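Soluble lytic transglycosylase B3 (Pseudomonas aeruginosa, PDB 5AO7) probably cleaves the glycan strands of peptidoglycan as a lytic transglycosylase, and binds calcium and N-acetylglucosamine. Local coordinates at residues 213-218 with 239-244. Sequence-based numbering, arbitrary orientation.
With CA (calcium ion), chain B; NAG (2-acetamido-2-deoxy-beta-D-glucopyranose), chain E.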
ATOM      1  N   ASN A 213     -16.452  -4.006  -6.006  1.00 12.22           N
ATOM      2  CA  ASN A 213     -17.605  -3.784  -6.864  1.00 13.29           C
ATOM      3  C   ASN A 213     -17.205  -3.135  -8.183  1.00 15.79           C
ATOM      4  O   ASN A 213     -17.751  -3.480  -9.240  1.00 19.75           O
ATOM      5  CB  ASN A 213     -18.655  -2.964  -6.122  1.00 14.34           C
ATOM      6  CG  ASN A 213     -19.453  -3.822  -5.168  1.00 24.66           C
ATOM      7  OD1 ASN A 213     -19.383  -5.045  -5.255  1.00 27.61           O
ATOM      8  ND2 ASN A 213     -20.213  -3.202  -4.263  1.00 27.49           N
ATOM      9  N   GLN A 214     -16.219  -2.252  -8.133  1.00 14.24           N
ATOM     10  CA  GLN A 214     -15.773  -1.558  -9.334  1.00 13.68           C
ATOM     11  C   GLN A 214     -14.819  -2.377 -10.198  1.00 16.42           C
ATOM     12  O   GLN A 214     -14.855  -2.270 -11.427  1.00 14.43           O
ATOM     13  CB  GLN A 214     -15.086  -0.238  -8.971  1.00 17.68           C
ATOM     14  CG  GLN A 214     -15.981   0.745  -8.229  1.00 24.59           C
ATOM     15  CD  GLN A 214     -15.217   1.957  -7.721  1.00 39.10           C
ATOM     16  OE1 GLN A 214     -14.363   1.846  -6.834  1.00 39.96           O
ATOM     17  NE2 GLN A 214     -15.518   3.122  -8.283  1.00 44.56           N
ATOM     18  N   TYR A 215     -13.943  -3.170  -9.582  1.00 11.23           N
ATOM     19  CA  TYR A 215     -12.839  -3.748 -10.350  1.00 13.70           C
ATOM     20  C   TYR A 215     -12.694  -5.265 -10.331  1.00 13.80           C
ATOM     21  O   TYR A 215     -11.910  -5.807 -11.110  1.00 12.80           O
ATOM     22  CB  TYR A 215     -11.511  -3.159  -9.885  1.00 13.67           C
ATOM     23  CG  TYR A 215     -11.430  -1.669 -10.096  1.00 11.59           C
ATOM     24  CD1 TYR A 215     -11.184  -1.136 -11.362  1.00 16.99           C
ATOM     25  CD2 TYR A 215     -11.608  -0.801  -9.035  1.00 14.80           C
ATOM     26  CE1 TYR A 215     -11.114   0.245 -11.557  1.00 16.95           C
ATOM     27  CE2 TYR A 215     -11.534   0.589  -9.221  1.00 19.22           C
ATOM     28  CZ  TYR A 215     -11.286   1.092 -10.488  1.00 20.30           C
ATOM     29  OH  TYR A 215     -11.217   2.459 -10.682  1.00 20.26           O
ATOM     30  N   ALA A 216     -13.412  -5.956  -9.455  1.00 10.87           N
ATOM     31  CA  ALA A 216     -13.297  -7.418  -9.459  1.00 10.49           C
ATOM     32  C   ALA A 216     -13.819  -7.996 -10.779  1.00 14.16           C
ATOM     33  O   ALA A 216     -14.706  -7.427 -11.420  1.00 14.44           O
ATOM     34  CB  ALA A 216     -14.053  -8.052  -8.245  1.00 12.31           C
ATOM     35  N   VAL A 217     -13.218  -9.106 -11.182  1.00 13.14           N
ATOM     36  CA  VAL A 217     -13.446  -9.768 -12.458  1.00 15.96           C
ATOM     37  C   VAL A 217     -13.910 -11.200 -12.257  1.00 15.97           C
ATOM     38  O   VAL A 217     -13.452 -11.879 -11.334  1.00 14.14           O
ATOM     39  CB  VAL A 217     -12.141  -9.786 -13.293  1.00 17.53           C
ATOM     40  CG1 VAL A 217     -12.245 -10.760 -14.454  1.00 23.25           C
ATOM     41  CG2 VAL A 217     -11.795  -8.364 -13.760  1.00 21.97           C
ATOM     42  N   ASP A 218     -14.815 -11.666 -13.109  1.00 13.46           N
ATOM     43  CA  ASP A 218     -15.124 -13.095 -13.171  1.00 15.72           C
ATOM     44  C   ASP A 218     -14.313 -13.695 -14.311  1.00 19.18           C
ATOM     45  O   ASP A 218     -14.694 -13.600 -15.486  1.00 17.95           O
ATOM     46  CB  ASP A 218     -16.627 -13.322 -13.374  1.00 15.69           C
ATOM     47  CG  ASP A 218     -16.980 -14.779 -13.618  1.00 19.19           C
ATOM     48  OD1 ASP A 218     -16.203 -15.681 -13.238  1.00 18.34           O
ATOM     49  OD2 ASP A 218     -18.071 -15.023 -14.187  1.00 19.22           O
ATOM     50  N   ALA A 239      -5.031  -7.587 -11.644  1.00  9.46           N
ATOM     51  CA  ALA A 239      -4.541  -7.029 -12.907  1.00 11.62           C
ATOM     52  C   ALA A 239      -5.431  -5.907 -13.410  1.00 12.93           C
ATOM     53  O   ALA A 239      -4.944  -4.868 -13.868  1.00 10.34           O
ATOM     54  CB  ALA A 239      -4.442  -8.125 -13.966  1.00 12.53           C
ATOM     55  N   ASN A 240      -6.739  -6.126 -13.339  1.00 11.67           N
ATOM     56  CA  ASN A 240      -7.713  -5.123 -13.787  1.00 10.35           C
ATOM     57  C   ASN A 240      -7.571  -3.821 -13.014  1.00 12.10           C
ATOM     58  O   ASN A 240      -7.642  -2.724 -13.585  1.00 11.88           O
ATOM     59  CB  ASN A 240      -9.130  -5.685 -13.630  1.00  9.56           C
ATOM     60  CG  ASN A 240     -10.173  -4.824 -14.296  1.00 14.84           C
ATOM     61  OD1 ASN A 240     -10.004  -4.411 -15.444  1.00 15.65           O
ATOM     62  ND2 ASN A 240     -11.266  -4.549 -13.584  1.00 14.18           N
ATOM     63  N   TYR A 241      -7.361  -3.929 -11.705  1.00 11.60           N
ATOM     64  CA  TYR A 241      -7.134  -2.745 -10.871  1.00 12.84           C
ATOM     65  C   TYR A 241      -5.805  -2.055 -11.186  1.00 13.96           C
ATOM     66  O   TYR A 241      -5.728  -0.828 -11.263  1.00 13.21           O
ATOM     67  CB  TYR A 241      -7.170  -3.133  -9.393  1.00 13.01           C
ATOM     68  CG  TYR A 241      -7.189  -1.942  -8.443  1.00 15.84           C
ATOM     69  CD1 TYR A 241      -8.290  -1.103  -8.373  1.00 26.01           C
ATOM     70  CD2 TYR A 241      -6.097  -1.647  -7.652  1.00 24.51           C
ATOM     71  CE1 TYR A 241      -8.303  -0.009  -7.511  1.00 24.49           C
ATOM     72  CE2 TYR A 241      -6.105  -0.568  -6.786  1.00 26.02           C
ATOM     73  CZ  TYR A 241      -7.211   0.243  -6.717  1.00 24.00           C
ATOM     74  OH  TYR A 241      -7.210   1.319  -5.859  1.00 24.75           O
ATOM     75  N   LEU A 242      -4.744  -2.842 -11.340  1.00 11.67           N
ATOM     76  CA  LEU A 242      -3.461  -2.245 -11.739  1.00 12.49           C
ATOM     77  C   LEU A 242      -3.576  -1.509 -13.069  1.00 12.87           C
ATOM     78  O   LEU A 242      -3.046  -0.399 -13.231  1.00 13.55           O
ATOM     79  CB  LEU A 242      -2.389  -3.328 -11.833  1.00 12.31           C
ATOM     80  CG  LEU A 242      -1.937  -3.760 -10.442  1.00 15.38           C
ATOM     81  CD1 LEU A 242      -0.953  -4.937 -10.566  1.00 15.41           C
ATOM     82  CD2 LEU A 242      -1.292  -2.591  -9.687  1.00 20.41           C
ATOM     83  N   LYS A 243      -4.291  -2.112 -14.009  1.00 12.21           N
ATOM     84  CA  LYS A 243      -4.423  -1.515 -15.337  1.00 11.97           C
ATOM     85  C   LYS A 243      -5.208  -0.211 -15.248  1.00 18.71           C
ATOM     86  O   LYS A 243      -4.806   0.793 -15.830  1.00 14.30           O
ATOM     87  CB  LYS A 243      -5.106  -2.481 -16.298  1.00 12.36           C
ATOM     88  CG  LYS A 243      -5.170  -1.992 -17.741  1.00 14.71           C
ATOM     89  CD  LYS A 243      -3.782  -1.796 -18.339  1.00 20.57           C
ATOM     90  CE  LYS A 243      -3.870  -1.353 -19.808  1.00 25.13           C
ATOM     91  NZ  LYS A 243      -4.591  -2.359 -20.644  1.00 30.52           N
ATOM     92  N   ALA A 244      -6.320  -0.241 -14.518  1.00 12.51           N
ATOM     93  CA  ALA A 244      -7.111   0.965 -14.263  1.00 12.61           C
ATOM     94  C   ALA A 244      -6.270   2.053 -13.595  1.00 16.30           C
ATOM     95  O   ALA A 244      -6.519   3.250 -13.788  1.00 19.55           O
ATOM     96  CB  ALA A 244      -8.322   0.631 -13.395  1.00 14.84           C
TER
HETATM   97 CA    CA B1421     -15.620 -16.703 -11.154  1.00 15.19          CA
HETATM   98  C1  NAG E1424      -7.419   1.130  -0.116  0.71 29.52           C
HETATM   99  C2  NAG E1424      -7.830   0.579  -1.506  0.71 31.97           C
HETATM  100  C3  NAG E1424      -8.134   1.619  -2.619  0.71 33.92           C
HETATM  101  C4  NAG E1424      -8.967   2.706  -2.031  0.71 34.93           C
HETATM  102  C5  NAG E1424      -8.138   3.303  -0.918  0.71 37.48           C
HETATM  103  C6  NAG E1424      -8.610   4.703  -0.615  0.71 42.90           C
HETATM  104  C7  NAG E1424      -7.578  -1.726  -2.372  0.71 28.77           C
HETATM  105  C8  NAG E1424      -6.613  -2.757  -2.800  0.71 10.07           C
HETATM  106  N2  NAG E1424      -7.049  -0.565  -1.978  0.71 31.72           N
HETATM  107  O1  NAG E1424      -7.654   0.059   0.752  0.71 34.18           O
HETATM  108  O3  NAG E1424      -8.863   0.799  -3.501  0.71 31.45           O
HETATM  109  O4  NAG E1424      -9.201   3.601  -3.077  0.71 39.68           O
HETATM  110  O5  NAG E1424      -8.201   2.321   0.146  0.71 36.91           O
HETATM  111  O6  NAG E1424      -7.651   5.400   0.164  0.71 42.90           O
HETATM  112  O7  NAG E1424      -8.782  -1.938  -2.379  0.71 26.43           O
HETATM  113  O   HOH W   1     -15.553 -18.265  -9.428  1.00 19.26           O
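One face of the Tyr215 ring receives the edge of the Tyr241 ring in a T-shaped stack, with centroids 5.0 Å apart and planes at 77°. Tyr241 CD1 leads the approach, 3.4 Å from Tyr215 CD2 and offset toward the rim of the ring; Tyr241 CE1 comes next, beyond the rim near CD2 and CE2 of Tyr215. At the edge of the Tyr215 ring, near its plane, lies the amide nitrogen of Asn240; the methyl of Ala244 comes in obliquely, its CB 3.4 Å from Tyr215 CE1. One N-H of this amide goes to the backbone of the same tyrosine: Asn240 ND2 donates to Tyr215 O over 2.8 Å, nearly straight at 165°. The acceptor lies close to the plane of the Asn240 amide, whereas the donor is tilted 23° from the plane of the carbonyl. Asn240 carries its CG opposite the backbone N, which swings the amide toward the end of helix 209-215, where Ala216 is the first residue to leave helical geometry. Val217 CG2 packs 3.8 Å from Asn240 CB, against the aliphatic base of the side chain.

Beyond the stack, the phenol oxygen of Tyr241 accepts a hydrogen bond from O3 of the bound N-acetylglucosamine, 2.9 Å from OH, and is also hydrogen-bonded to Lys325 O. Thr211 OG1 and Tyr326 O hydrogen-bond the same sugar. Tyr215 packs on the edge of a ring whose hydroxyl lines the saccharide site. In the other direction the chain runs into the calcium site, where Asp218 OD1 binds the metal at 2.4 Å together with Asp220, Asp222, Lys224 O, Asp233 and a water. The contact joins the end of helix 209-215 to the last turns of helix 231-244, which flank an EF-hand-like calcium loop in the lysozyme-like SLT domain of this Slt35-like protein.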